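Local atomic coordinates of DisA protein (PDB entry 6CCA), a protein that probably transfers methyl groups to the alpha carbon of a polyketide intermediate, installing a gem-dimethyl group during disorazol biosynthesis on a trans-acyltransferase assembly line. Residues G83-A88 against G122-T127; A115-I120 against S128-P133; M76-R81 against R92-V97; E66-C71 against L157-Y162. All blocks are in the same frame, centred on the assembly; numbering follows the deposited sequence.

Contact 1 (G83-A88 against G122-T127); sequences GSAESA and GDRLFT
R124 folds its guanidinium over the methyl of A85, with CB 3.4 Å from NH1 and set toward the rim of the flat group. The arginine CG lies anti to the backbone N (chi1 -178°) and the chain bends near its end, bringing the planar head onto the neighbouring strand. On the same face of the sheet, the methyl of A85 meets the edge of the F126 ring, 4.2 Å from CD1. The F126 ring also reaches across toward the start of the other segment, its CE1 3.5 Å from G83 C. The other face carries L125, whose CD1 presses on CA of A88 at 3.6 Å, with L109 of helix 102-114 behind both. The backbones run antiparallel: E86 and L125 form the hydrogen-bonded pair, bonding N to O both ways. At one end, T127 OG1 accepts the N-H of S84 in a nearly straight bond (3.0 Å, 166°) and is also hydrogen-bonded to R81 O. At the other end, S87 OG donates to the syn lone pair of D123 OD2 at 2.8 Å, while A88 N bonds to D123 O at 3.0 Å. S87 is the N-cap of helix 88-95, its OG bonded to T90 N, and D123 OD1 takes A89 N. The carboxylate therefore sits at the helix start, where its charge probably suits the helix dipole. The 85-87 strand edging a 124-127/118-121 hairpin, in the order 1-3-2 with helices 88-95 and 102-114 between, is consistent with a winged-helix fold.

Contact 2 (A115-I120 against S128-P133); sequences AGYLRI and SERVTP
S128 makes two of the polar bonds to the end of helix 102-114 and the residues after it. Its N-H points almost straight at Y117 O (3.0 Å, 176°), although it comes in well above the carbonyl plane. Its hydroxyl donates to G116 O at 2.6 Å, this time within the carbonyl plane. The same OG accepts from R130 N at 3.0 Å, an ST turn, so the hydroxyl is held on two sides while a type I turn from S128 to V131 swings the chain round. With chi1 at 87°, OG sits between the backbone N and carbonyl carbon, the position from which it can serve both partners. R130 comes next. Its NH1 approaches A115 O closely but at a poor angle, a weak bond of doubtful weight. The guanidinium is laid on one face of the Y117 ring, nearly parallel to it (10°) with centres 4.5 Å apart, a cation-pi stack in which NH1 lies over the ring and NH2 nears the phenol, 3.6 Å from OH. The phenol oxygen itself is hydrogen-bonded to D67 of helix 55-75 and to K134. V131 completes the packing: its CG2 lies 3.3 Å from the backbone O of Y117 and 4.0 Å from Y117 CB. G116 is the positive-phi residue of the Schellman motif that ends helix 102-114. The cationic head of R130 thus lies flat on an aromatic face, which would probably stabilise its charge, while the Y117 hydroxyl is shared by an acid and a lysine.

Contact 3 (M76-R81 against R92-V97); sequences MGAFQR and RERLGV
L95 sets its CD2 methyl into the corner formed by M76, 3.7 Å from M76 CB and 3.5 Å from M76 O, and the two side chains cross at about a right angle. M76 answers with its tip: the thioether bends at its last torsion (chi3 87°) and lays CE beside L95, 4.0 Å from CB. The methyl of A78 adds a looser touch, its CB 4.4 Å from L95 CD2. R94, one residue before L95 in the helix, extends over the loop until G77 O lies at the edge of its guanidinium, in the plane, next to NH2. The angle there is too poor for a hydrogen bond, so the approach has to be read as a close polar contact of doubtful weight. NH2 is also 4.1 Å from A78 CB. R94 is held at its other amino group, since NH1 forms a salt bridge with E86 of strand 85-87. L95 also touches F73 of helix 55-75, and its carbonyl accepts from R170 NE. Both backbones are shaped by glycines of positive phi. G77 ends helix 55-75 in a Schellman motif and turns the chain into the loop, and G96 does likewise for helix 88-95, with R92 O accepting both G96 N and V97 N. Two helix ends, each closed by a Schellman glycine, thus pack together, an arrangement consistent with the helical part of a winged-helix-like fold.

Contact 4 (E66-C71 against L157-Y162); sequences EDLLLC and LLWACY
L68 swings CG anti to its backbone N (chi1 -167°), so that the isobutyl group leaves helix 55-75 and spans the gap to helix 152-163; Y162, likewise anti (chi1 163°), brings its ring back to meet it. The methyl CD1 of L68 is the meeting point, 3.5 Å from Y162 CD1 and 3.6 Å from W159 CZ3, in the corner made by the two aromatic side chains and oblique to each. Its sister CD2 goes to the aliphatic side, 3.9 Å from L158 CB, and L158 is itself packed on L61 and S65. W159 backs the tyrosine in turn: Y162 CD2 stands over one face of the indole, offset toward its rim. A turn further along, C71 points its sulfur at the far end of the same phenol ring, SG lying 3.6 Å from Y162 OH and 4.0 Å from CE1. From the ring centroid it is 5.1 Å away and well off the normal, an oblique sulfur-aromatic contact. The helix segments run nearly parallel, at 10°, with axes 11.2 Å apart; at that spacing long side chains do the bridging. Helix 135-146 flanks the contact, V138 touching C71 while E139 and M142 touch W159. The phenol oxygen is hydrogen-bonded to K135 and weakly to D75. In chemical terms this is a largely buried, mainly apolar contact; the Y162 hydroxyl is satisfied by residues outside the two segments, and the nearby lysine would probably polarise the phenol.

From the N terminus, helix 55-75 supplies 66-71, the opening half of contact 4, which is answered only at 157-162; the other three contacts all fall within this long loop. Contact 3 opens right after that helix at 76-81, contact 1 at 83-88. Contact 3 closes first, at 92-97, so the two cross. Contact 2 then starts at 115-120 before contact 1 ends at 122-127, giving a second crossing, and it closes at 128-133; contacts 3 and 2 follow in series. F79 touches residues of all three other contacts. Together they bind the small antiparallel sheet and its helices to the long helix 55-75, which contact 4 joins to helix 152-163.

Contact 1 (G83-A88 against G122-T127)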
loop_
_atom_site.group_PDB
_atom_site.type_symbol
_atom_site.label_atom_id
_atom_site.label_comp_id
_atom_site.label_asym_id
_atom_site.label_seq_id
_atom_site.Cartn_x
_atom_site.Cartn_y
_atom_site.Cartn_z
ATOM N N GLY A 83 -4.433 -15.776 -33.200
ATOM C CA GLY A 83 -5.189 -16.974 -33.675
ATOM C C GLY A 83 -4.724 -18.311 -33.153
ATOM O O GLY A 83 -5.022 -19.389 -33.691
ATOM N N SER A 84 -3.934 -18.270 -32.112
ATOM C CA SER A 84 -3.389 -19.451 -31.581
ATOM C C SER A 84 -4.195 -19.738 -30.248
ATOM O O SER A 84 -4.765 -18.790 -29.639
ATOM C CB SER A 84 -1.894 -19.232 -31.430
ATOM O OG SER A 84 -1.484 -19.839 -30.278
ATOM N N ALA A 85 -4.285 -21.018 -29.847
ATOM C CA ALA A 85 -5.051 -21.388 -28.685
ATOM C C ALA A 85 -4.174 -22.209 -27.796
ATOM O O ALA A 85 -3.331 -22.971 -28.267
ATOM C CB ALA A 85 -6.329 -22.123 -29.077
ATOM N N GLU A 86 -4.322 -22.008 -26.501
ATOM C CA GLU A 86 -3.492 -22.707 -25.513
ATOM C C GLU A 86 -4.408 -23.156 -24.399
ATOM O O GLU A 86 -5.478 -22.596 -24.193
ATOM C CB GLU A 86 -2.472 -21.749 -24.860
ATOM C CG GLU A 86 -1.524 -20.976 -25.787
ATOM C CD GLU A 86 -0.363 -21.828 -26.220
ATOM O OE1 GLU A 86 -0.132 -22.866 -25.548
ATOM O OE2 GLU A 86 0.292 -21.472 -27.231
ATOM N N SER A 87 -3.990 -24.197 -23.718
ATOM C CA SER A 87 -4.523 -24.490 -22.430
ATOM C C SER A 87 -3.713 -23.679 -21.393
ATOM O O SER A 87 -2.509 -23.861 -21.287
ATOM C CB SER A 87 -4.376 -25.975 -22.139
ATOM O OG SER A 87 -4.279 -26.206 -20.745
ATOM N N ALA A 88 -4.421 -22.871 -20.600
ATOM C CA ALA A 88 -3.875 -22.207 -19.416
ATOM C C ALA A 88 -3.094 -23.155 -18.517
ATOM O O ALA A 88 -1.964 -22.842 -18.111
ATOM C CB ALA A 88 -4.981 -21.534 -18.622
ATOM N N GLY A 122 -13.073 -20.690 -20.019
ATOM C CA GLY A 122 -12.544 -21.714 -19.136
ATOM C C GLY A 122 -11.044 -21.804 -19.276
ATOM O O GLY A 122 -10.380 -20.774 -19.294
ATOM N N ASP A 123 -10.505 -23.002 -19.443
ATOM C CA ASP A 123 -9.084 -23.224 -19.576
ATOM C C ASP A 123 -8.537 -22.796 -20.912
ATOM O O ASP A 123 -7.369 -22.857 -21.133
ATOM C CB ASP A 123 -8.785 -24.702 -19.366
ATOM C CG ASP A 123 -7.350 -25.053 -19.555
ATOM O OD1 ASP A 123 -6.522 -24.752 -18.701
ATOM O OD2 ASP A 123 -7.037 -25.676 -20.540
ATOM N N ARG A 124 -9.405 -22.374 -21.806
ATOM C CA ARG A 124 -8.998 -22.084 -23.154
ATOM C C ARG A 124 -8.683 -20.633 -23.463
ATOM O O ARG A 124 -9.508 -19.771 -23.366
ATOM C CB ARG A 124 -9.997 -22.619 -24.165
ATOM C CG ARG A 124 -9.555 -22.356 -25.567
ATOM C CD ARG A 124 -10.250 -23.224 -26.574
ATOM N NE ARG A 124 -10.479 -22.435 -27.760
ATOM C CZ ARG A 124 -9.990 -22.681 -28.953
ATOM N NH1 ARG A 124 -9.287 -23.776 -29.200
ATOM N NH2 ARG A 124 -10.258 -21.835 -29.915
ATOM N N LEU A 125 -7.460 -20.434 -23.909
ATOM C CA LEU A 125 -6.922 -19.145 -24.232
ATOM C C LEU A 125 -6.779 -18.983 -25.728
ATOM O O LEU A 125 -6.265 -19.831 -26.365
ATOM C CB LEU A 125 -5.557 -19.003 -23.580
ATOM C CG LEU A 125 -5.503 -19.338 -22.111
ATOM C CD1 LEU A 125 -4.102 -19.292 -21.560
ATOM C CD2 LEU A 125 -6.441 -18.471 -21.310
ATOM N N PHE A 126 -7.240 -17.884 -26.255
ATOM C CA PHE A 126 -7.190 -17.637 -27.667
ATOM C C PHE A 126 -6.608 -16.255 -27.856
ATOM O O PHE A 126 -7.155 -15.256 -27.335
ATOM C CB PHE A 126 -8.592 -17.663 -28.276
ATOM C CG PHE A 126 -8.581 -17.579 -29.783
ATOM C CD1 PHE A 126 -8.053 -18.610 -30.532
ATOM C CD2 PHE A 126 -9.083 -16.469 -30.433
ATOM C CE1 PHE A 126 -8.048 -18.521 -31.932
ATOM C CE2 PHE A 126 -9.046 -16.363 -31.802
ATOM C CZ PHE A 126 -8.572 -17.402 -32.551
ATOM N N THR A 127 -5.539 -16.156 -28.654
ATOM C CA THR A 127 -4.973 -14.820 -28.930
ATOM C C THR A 127 -5.766 -14.149 -29.978
ATOM O O THR A 127 -5.981 -14.703 -31.099
ATOM C CB THR A 127 -3.481 -14.841 -29.390
ATOM O OG1 THR A 127 -3.268 -15.839 -30.417
ATOM C CG2 THR A 127 -2.618 -15.247 -28.319
#

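Contact 2 (A115-I120 against S128-P133)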
loop_
_atom_site.group_PDB
_atom_site.type_symbol
_atom_site.label_atom_id
_atom_site.label_comp_id
_atom_site.label_asym_id
_atom_site.label_seq_id
_atom_site.Cartn_x
_atom_site.Cartn_y
_atom_site.Cartn_z
ATOM N N ALA A 115 -7.371 -6.376 -21.465
ATOM C CA ALA A 115 -6.774 -5.525 -22.447
ATOM C C ALA A 115 -7.200 -5.873 -23.905
ATOM O O ALA A 115 -6.748 -5.197 -24.815
ATOM C CB ALA A 115 -5.239 -5.629 -22.337
ATOM N N GLY A 116 -7.950 -6.951 -24.118
ATOM C CA GLY A 116 -8.327 -7.328 -25.480
ATOM C C GLY A 116 -7.314 -8.188 -26.224
ATOM O O GLY A 116 -7.470 -8.431 -27.419
ATOM N N TYR A 117 -6.279 -8.709 -25.534
ATOM C CA TYR A 117 -5.316 -9.584 -26.173
ATOM C C TYR A 117 -5.657 -11.048 -26.138
ATOM O O TYR A 117 -5.217 -11.799 -27.018
ATOM C CB TYR A 117 -3.920 -9.378 -25.524
ATOM C CG TYR A 117 -3.273 -8.011 -25.755
ATOM C CD1 TYR A 117 -3.105 -7.504 -27.029
ATOM C CD2 TYR A 117 -2.764 -7.244 -24.702
ATOM C CE1 TYR A 117 -2.518 -6.275 -27.271
ATOM C CE2 TYR A 117 -2.166 -6.021 -24.930
ATOM C CZ TYR A 117 -2.028 -5.542 -26.226
ATOM O OH TYR A 117 -1.456 -4.326 -26.510
ATOM N N LEU A 118 -6.369 -11.519 -25.097
ATOM C CA LEU A 118 -6.760 -12.922 -24.963
ATOM C C LEU A 118 -8.290 -12.949 -24.889
ATOM O O LEU A 118 -8.898 -12.020 -24.371
ATOM C CB LEU A 118 -6.249 -13.600 -23.696
ATOM C CG LEU A 118 -4.764 -13.861 -23.561
ATOM C CD1 LEU A 118 -4.481 -14.590 -22.296
ATOM C CD2 LEU A 118 -4.184 -14.625 -24.772
ATOM N N ARG A 119 -8.869 -14.002 -25.457
ATOM C CA ARG A 119 -10.244 -14.384 -25.175
ATOM C C ARG A 119 -10.114 -15.654 -24.387
ATOM O O ARG A 119 -9.349 -16.559 -24.742
ATOM C CB ARG A 119 -11.045 -14.582 -26.458
ATOM C CG ARG A 119 -12.517 -14.924 -26.211
ATOM C CD ARG A 119 -13.443 -14.523 -27.374
ATOM N NE ARG A 119 -12.886 -14.767 -28.715
ATOM C CZ ARG A 119 -12.679 -15.974 -29.243
ATOM N NH1 ARG A 119 -12.992 -17.073 -28.536
ATOM N NH2 ARG A 119 -12.169 -16.094 -30.486
ATOM N N ILE A 120 -10.833 -15.724 -23.257
ATOM C CA ILE A 120 -10.689 -16.792 -22.361
ATOM C C ILE A 120 -12.054 -17.502 -22.129
ATOM O O ILE A 120 -13.032 -16.841 -21.892
ATOM C CB ILE A 120 -10.227 -16.308 -20.946
ATOM C CG1 ILE A 120 -8.852 -15.636 -21.060
ATOM C CG2 ILE A 120 -10.150 -17.465 -20.008
ATOM C CD1 ILE A 120 -8.200 -15.210 -19.769
ATOM N N SER A 128 -6.123 -12.922 -29.682
ATOM C CA SER A 128 -6.854 -12.098 -30.560
ATOM C C SER A 128 -6.005 -11.408 -31.581
ATOM O O SER A 128 -4.773 -11.450 -31.526
ATOM C CB SER A 128 -7.574 -11.000 -29.784
ATOM O OG SER A 128 -6.780 -9.810 -29.570
ATOM N N GLU A 129 -6.725 -10.757 -32.491
ATOM C CA GLU A 129 -6.189 -9.887 -33.536
ATOM C C GLU A 129 -5.320 -8.744 -33.074
ATOM O O GLU A 129 -4.486 -8.289 -33.847
ATOM C CB GLU A 129 -7.342 -9.300 -34.382
ATOM C CG GLU A 129 -7.896 -10.310 -35.374
ATOM C CD GLU A 129 -6.801 -10.942 -36.246
ATOM O OE1 GLU A 129 -6.310 -10.246 -37.174
ATOM O OE2 GLU A 129 -6.421 -12.123 -36.016
ATOM N N ARG A 130 -5.498 -8.312 -31.830
ATOM C CA ARG A 130 -4.695 -7.232 -31.271
ATOM C C ARG A 130 -3.279 -7.696 -30.943
ATOM O O ARG A 130 -2.382 -6.874 -30.751
ATOM C CB ARG A 130 -5.364 -6.665 -30.017
ATOM C CG ARG A 130 -5.909 -5.256 -30.188
ATOM C CD ARG A 130 -6.199 -4.609 -28.843
ATOM N NE ARG A 130 -5.324 -3.470 -28.584
ATOM C CZ ARG A 130 -4.937 -3.085 -27.372
ATOM N NH1 ARG A 130 -5.346 -3.751 -26.302
ATOM N NH2 ARG A 130 -4.139 -2.035 -27.231
ATOM N N VAL A 131 -3.074 -9.009 -30.880
ATOM C CA VAL A 131 -1.756 -9.539 -30.563
ATOM C C VAL A 131 -0.778 -9.307 -31.765
ATOM O O VAL A 131 -1.033 -9.798 -32.872
ATOM C CB VAL A 131 -1.846 -11.005 -30.151
ATOM C CG1 VAL A 131 -0.498 -11.650 -30.003
ATOM C CG2 VAL A 131 -2.594 -11.154 -28.843
ATOM N N THR A 132 0.246 -8.479 -31.560
ATOM C CA THR A 132 1.372 -8.308 -32.503
ATOM C C THR A 132 2.710 -8.407 -31.698
ATOM O O THR A 132 2.650 -8.531 -30.467
ATOM C CB THR A 132 1.294 -6.954 -33.194
ATOM O OG1 THR A 132 1.531 -5.914 -32.242
ATOM C CG2 THR A 132 -0.098 -6.721 -33.854
ATOM N N PRO A 133 3.871 -8.365 -32.379
ATOM C CA PRO A 133 5.156 -8.399 -31.655
ATOM C C PRO A 133 5.336 -7.089 -30.885
ATOM O O PRO A 133 5.301 -6.011 -31.448
ATOM C CB PRO A 133 6.219 -8.588 -32.781
ATOM C CG PRO A 133 5.384 -9.182 -33.944
ATOM C CD PRO A 133 4.139 -8.329 -33.845
#

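Contact 3 (M76-R81 against R92-V97)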
loop_
_atom_site.group_PDB
_atom_site.type_symbol
_atom_site.label_atom_id
_atom_site.label_comp_id
_atom_site.label_asym_id
_atom_site.label_seq_id
_atom_site.Cartn_x
_atom_site.Cartn_y
_atom_site.Cartn_z
ATOM N N MET A 76 8.874 -15.164 -23.189
ATOM C CA MET A 76 8.891 -16.553 -22.771
ATOM C C MET A 76 8.386 -17.559 -23.844
ATOM O O MET A 76 8.252 -18.742 -23.531
ATOM C CB MET A 76 8.111 -16.698 -21.488
ATOM C CG MET A 76 8.749 -16.005 -20.293
ATOM S SD MET A 76 7.669 -15.849 -18.886
ATOM C CE MET A 76 7.971 -17.394 -18.093
ATOM N N GLY A 77 8.086 -17.095 -25.054
ATOM C CA GLY A 77 7.612 -17.950 -26.151
ATOM C C GLY A 77 6.125 -18.247 -26.111
ATOM O O GLY A 77 5.684 -19.326 -26.540
ATOM N N ALA A 78 5.344 -17.324 -25.558
ATOM C CA ALA A 78 3.895 -17.439 -25.567
ATOM C C ALA A 78 3.229 -16.210 -26.134
ATOM O O ALA A 78 3.730 -15.043 -26.085
ATOM C CB ALA A 78 3.366 -17.765 -24.167
ATOM N N PHE A 79 2.090 -16.465 -26.748
ATOM C CA PHE A 79 1.287 -15.460 -27.313
ATOM C C PHE A 79 2.011 -14.590 -28.321
ATOM O O PHE A 79 1.740 -13.404 -28.395
ATOM C CB PHE A 79 0.704 -14.555 -26.184
ATOM C CG PHE A 79 0.053 -15.290 -25.090
ATOM C CD1 PHE A 79 -0.690 -16.438 -25.330
ATOM C CD2 PHE A 79 0.100 -14.794 -23.782
ATOM C CE1 PHE A 79 -1.329 -17.111 -24.316
ATOM C CE2 PHE A 79 -0.528 -15.464 -22.766
ATOM C CZ PHE A 79 -1.240 -16.645 -23.008
ATOM N N GLN A 80 2.876 -15.189 -29.152
ATOM C CA GLN A 80 3.616 -14.439 -30.136
ATOM C C GLN A 80 2.808 -14.037 -31.330
ATOM O O GLN A 80 3.135 -13.040 -31.977
ATOM C CB GLN A 80 4.898 -15.191 -30.542
ATOM C CG GLN A 80 5.883 -15.194 -29.392
ATOM C CD GLN A 80 6.875 -16.346 -29.409
ATOM O OE1 GLN A 80 8.097 -16.124 -29.424
ATOM N NE2 GLN A 80 6.374 -17.567 -29.348
ATOM N N ARG A 81 1.678 -14.744 -31.577
ATOM C CA ARG A 81 0.919 -14.560 -32.796
ATOM C C ARG A 81 -0.599 -14.605 -32.518
ATOM O O ARG A 81 -1.011 -15.358 -31.639
ATOM C CB ARG A 81 1.292 -15.715 -33.761
ATOM C CG ARG A 81 2.666 -15.555 -34.455
ATOM C CD ARG A 81 3.218 -16.852 -35.074
ATOM N NE ARG A 81 3.781 -17.739 -34.045
ATOM C CZ ARG A 81 5.033 -17.694 -33.560
ATOM N NH1 ARG A 81 5.927 -16.804 -34.003
ATOM N NH2 ARG A 81 5.402 -18.561 -32.616
ATOM N N ARG A 92 1.005 -22.941 -18.180
ATOM C CA ARG A 92 1.627 -22.651 -16.898
ATOM C C ARG A 92 2.769 -23.573 -16.670
ATOM O O ARG A 92 3.812 -23.190 -16.283
ATOM C CB ARG A 92 0.625 -22.806 -15.782
ATOM C CG ARG A 92 1.175 -22.865 -14.376
ATOM C CD ARG A 92 0.102 -22.391 -13.438
ATOM N NE ARG A 92 -0.090 -23.019 -12.133
ATOM C CZ ARG A 92 0.631 -22.791 -11.023
ATOM N NH1 ARG A 92 1.702 -22.030 -11.044
ATOM N NH2 ARG A 92 0.298 -23.362 -9.877
ATOM N N GLU A 93 2.530 -24.833 -16.927
ATOM C CA GLU A 93 3.547 -25.891 -16.743
ATOM C C GLU A 93 4.635 -25.735 -17.740
ATOM O O GLU A 93 5.804 -25.813 -17.418
ATOM C CB GLU A 93 2.934 -27.314 -16.873
ATOM C CG GLU A 93 1.673 -27.561 -16.022
ATOM C CD GLU A 93 1.730 -26.971 -14.605
ATOM O OE1 GLU A 93 2.843 -26.887 -14.043
ATOM O OE2 GLU A 93 0.667 -26.611 -14.034
ATOM N N ARG A 94 4.257 -25.509 -18.974
ATOM C CA ARG A 94 5.248 -25.326 -19.984
ATOM C C ARG A 94 6.162 -24.110 -19.766
ATOM O O ARG A 94 7.346 -24.156 -20.123
ATOM C CB ARG A 94 4.568 -25.167 -21.325
ATOM C CG ARG A 94 5.548 -24.770 -22.422
ATOM C CD ARG A 94 4.817 -24.584 -23.718
ATOM N NE ARG A 94 5.137 -23.307 -24.342
ATOM C CZ ARG A 94 4.271 -22.571 -25.030
ATOM N NH1 ARG A 94 3.003 -22.948 -25.182
ATOM N NH2 ARG A 94 4.665 -21.441 -25.563
ATOM N N LEU A 95 5.620 -23.008 -19.234
ATOM C CA LEU A 95 6.449 -21.797 -18.995
ATOM C C LEU A 95 7.294 -21.913 -17.764
ATOM O O LEU A 95 8.294 -21.216 -17.647
ATOM C CB LEU A 95 5.557 -20.542 -18.839
ATOM C CG LEU A 95 4.856 -20.051 -20.100
ATOM C CD1 LEU A 95 3.922 -18.890 -19.771
ATOM C CD2 LEU A 95 5.889 -19.637 -21.125
ATOM N N GLY A 96 6.883 -22.757 -16.813
ATOM C CA GLY A 96 7.699 -23.025 -15.609
ATOM C C GLY A 96 7.306 -22.170 -14.418
ATOM O O GLY A 96 8.071 -21.978 -13.498
ATOM N N VAL A 97 6.082 -21.683 -14.421
ATOM C CA VAL A 97 5.655 -20.776 -13.389
ATOM C C VAL A 97 5.704 -21.437 -12.028
ATOM O O VAL A 97 5.259 -22.553 -11.856
ATOM C CB VAL A 97 4.241 -20.294 -13.674
ATOM C CG1 VAL A 97 3.688 -19.467 -12.511
ATOM C CG2 VAL A 97 4.231 -19.541 -14.984
#

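Contact 4 (E66-C71 against L157-Y162)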
loop_
_atom_site.group_PDB
_atom_site.type_symbol
_atom_site.label_atom_id
_atom_site.label_comp_id
_atom_site.label_asym_id
_atom_site.label_seq_id
_atom_site.Cartn_x
_atom_site.Cartn_y
_atom_site.Cartn_z
ATOM N N GLU A 66 -0.194 -3.356 -19.461
ATOM C CA GLU A 66 -0.826 -4.389 -20.259
ATOM C C GLU A 66 0.076 -4.869 -21.409
ATOM O O GLU A 66 0.249 -6.070 -21.607
ATOM C CB GLU A 66 -2.129 -3.836 -20.843
ATOM C CG GLU A 66 -3.180 -3.624 -19.786
ATOM C CD GLU A 66 -4.369 -2.813 -20.280
ATOM O OE1 GLU A 66 -4.338 -2.218 -21.363
ATOM O OE2 GLU A 66 -5.342 -2.822 -19.541
ATOM N N ASP A 67 0.593 -3.896 -22.164
ATOM C CA ASP A 67 1.477 -4.150 -23.276
ATOM C C ASP A 67 2.802 -4.809 -22.882
ATOM O O ASP A 67 3.261 -5.758 -23.484
ATOM C CB ASP A 67 1.744 -2.854 -23.969
ATOM C CG ASP A 67 0.450 -2.247 -24.620
ATOM O OD1 ASP A 67 -0.636 -2.882 -24.617
ATOM O OD2 ASP A 67 0.515 -1.084 -24.974
ATOM N N LEU A 68 3.364 -4.333 -21.773
ATOM C CA LEU A 68 4.578 -4.896 -21.193
ATOM C C LEU A 68 4.351 -6.344 -20.828
ATOM O O LEU A 68 5.238 -7.178 -21.025
ATOM C CB LEU A 68 4.942 -4.053 -19.919
ATOM C CG LEU A 68 6.353 -4.294 -19.358
ATOM C CD1 LEU A 68 7.510 -4.013 -20.342
ATOM C CD2 LEU A 68 6.448 -3.461 -18.064
ATOM N N LEU A 69 3.195 -6.627 -20.207
ATOM C CA LEU A 69 2.861 -7.968 -19.848
ATOM C C LEU A 69 2.781 -8.881 -21.090
ATOM O O LEU A 69 3.293 -9.991 -21.069
ATOM C CB LEU A 69 1.552 -7.993 -19.058
ATOM C CG LEU A 69 1.081 -9.368 -18.662
ATOM C CD1 LEU A 69 2.084 -10.155 -17.858
ATOM C CD2 LEU A 69 -0.242 -9.264 -17.879
ATOM N N LEU A 70 2.131 -8.435 -22.133
ATOM C CA LEU A 70 2.112 -9.244 -23.359
ATOM C C LEU A 70 3.559 -9.551 -23.818
ATOM O O LEU A 70 3.905 -10.723 -24.147
ATOM C CB LEU A 70 1.360 -8.562 -24.447
ATOM C CG LEU A 70 1.254 -9.337 -25.786
ATOM C CD1 LEU A 70 0.724 -10.757 -25.653
ATOM C CD2 LEU A 70 0.407 -8.534 -26.805
ATOM N N CYS A 71 4.399 -8.517 -23.793
ATOM C CA CYS A 71 5.819 -8.653 -24.122
ATOM C C CYS A 71 6.514 -9.677 -23.239
ATOM O O CYS A 71 7.280 -10.506 -23.769
ATOM C CB CYS A 71 6.521 -7.308 -24.127
ATOM S SG CYS A 71 8.112 -7.366 -25.008
ATOM N N LEU A 157 10.724 1.102 -12.213
ATOM C CA LEU A 157 10.552 -0.145 -11.487
ATOM C C LEU A 157 9.976 -1.266 -12.407
ATOM O O LEU A 157 10.392 -2.404 -12.336
ATOM C CB LEU A 157 9.616 0.073 -10.300
ATOM C CG LEU A 157 9.324 -1.236 -9.546
ATOM C CD1 LEU A 157 10.627 -1.874 -9.103
ATOM C CD2 LEU A 157 8.423 -1.028 -8.318
ATOM N N LEU A 158 8.912 -0.952 -13.172
ATOM C CA LEU A 158 8.340 -1.965 -14.068
ATOM C C LEU A 158 9.369 -2.449 -15.063
ATOM O O LEU A 158 9.413 -3.626 -15.386
ATOM C CB LEU A 158 7.171 -1.405 -14.832
ATOM C CG LEU A 158 5.910 -1.191 -14.033
ATOM C CD1 LEU A 158 4.850 -0.719 -14.967
ATOM C CD2 LEU A 158 5.423 -2.532 -13.446
ATOM N N TRP A 159 10.165 -1.539 -15.612
ATOM C CA TRP A 159 11.218 -1.922 -16.577
ATOM C C TRP A 159 12.288 -2.801 -15.957
ATOM O O TRP A 159 12.662 -3.813 -16.537
ATOM C CB TRP A 159 11.833 -0.693 -17.271
ATOM C CG TRP A 159 12.575 -1.066 -18.521
ATOM C CD1 TRP A 159 13.934 -1.137 -18.676
ATOM C CD2 TRP A 159 12.002 -1.573 -19.729
ATOM N NE1 TRP A 159 14.220 -1.598 -19.946
ATOM C CE2 TRP A 159 13.059 -1.899 -20.593
ATOM C CE3 TRP A 159 10.700 -1.743 -20.162
ATOM C CZ2 TRP A 159 12.851 -2.335 -21.897
ATOM C CZ3 TRP A 159 10.481 -2.230 -21.428
ATOM C CH2 TRP A 159 11.556 -2.501 -22.299
ATOM N N ALA A 160 12.666 -2.540 -14.701
ATOM C CA ALA A 160 13.617 -3.409 -14.005
ATOM C C ALA A 160 13.022 -4.816 -13.802
ATOM O O ALA A 160 13.707 -5.829 -13.948
ATOM C CB ALA A 160 14.057 -2.782 -12.667
ATOM N N CYS A 161 11.749 -4.887 -13.480
ATOM C CA CYS A 161 11.099 -6.178 -13.285
ATOM C C CYS A 161 11.004 -6.875 -14.656
ATOM O O CYS A 161 11.286 -8.056 -14.768
ATOM C CB CYS A 161 9.691 -6.004 -12.733
ATOM S SG CYS A 161 9.688 -5.499 -10.979
ATOM N N TYR A 162 10.570 -6.114 -15.677
ATOM C CA TYR A 162 10.443 -6.620 -17.065
ATOM C C TYR A 162 11.693 -7.373 -17.517
ATOM O O TYR A 162 11.667 -8.542 -18.011
ATOM C CB TYR A 162 10.102 -5.498 -18.047
ATOM C CG TYR A 162 10.398 -5.945 -19.463
ATOM C CD1 TYR A 162 9.555 -6.796 -20.108
ATOM C CD2 TYR A 162 11.521 -5.528 -20.130
ATOM C CE1 TYR A 162 9.830 -7.270 -21.379
ATOM C CE2 TYR A 162 11.846 -6.013 -21.392
ATOM C CZ TYR A 162 10.988 -6.877 -22.025
ATOM O OH TYR A 162 11.271 -7.401 -23.273
#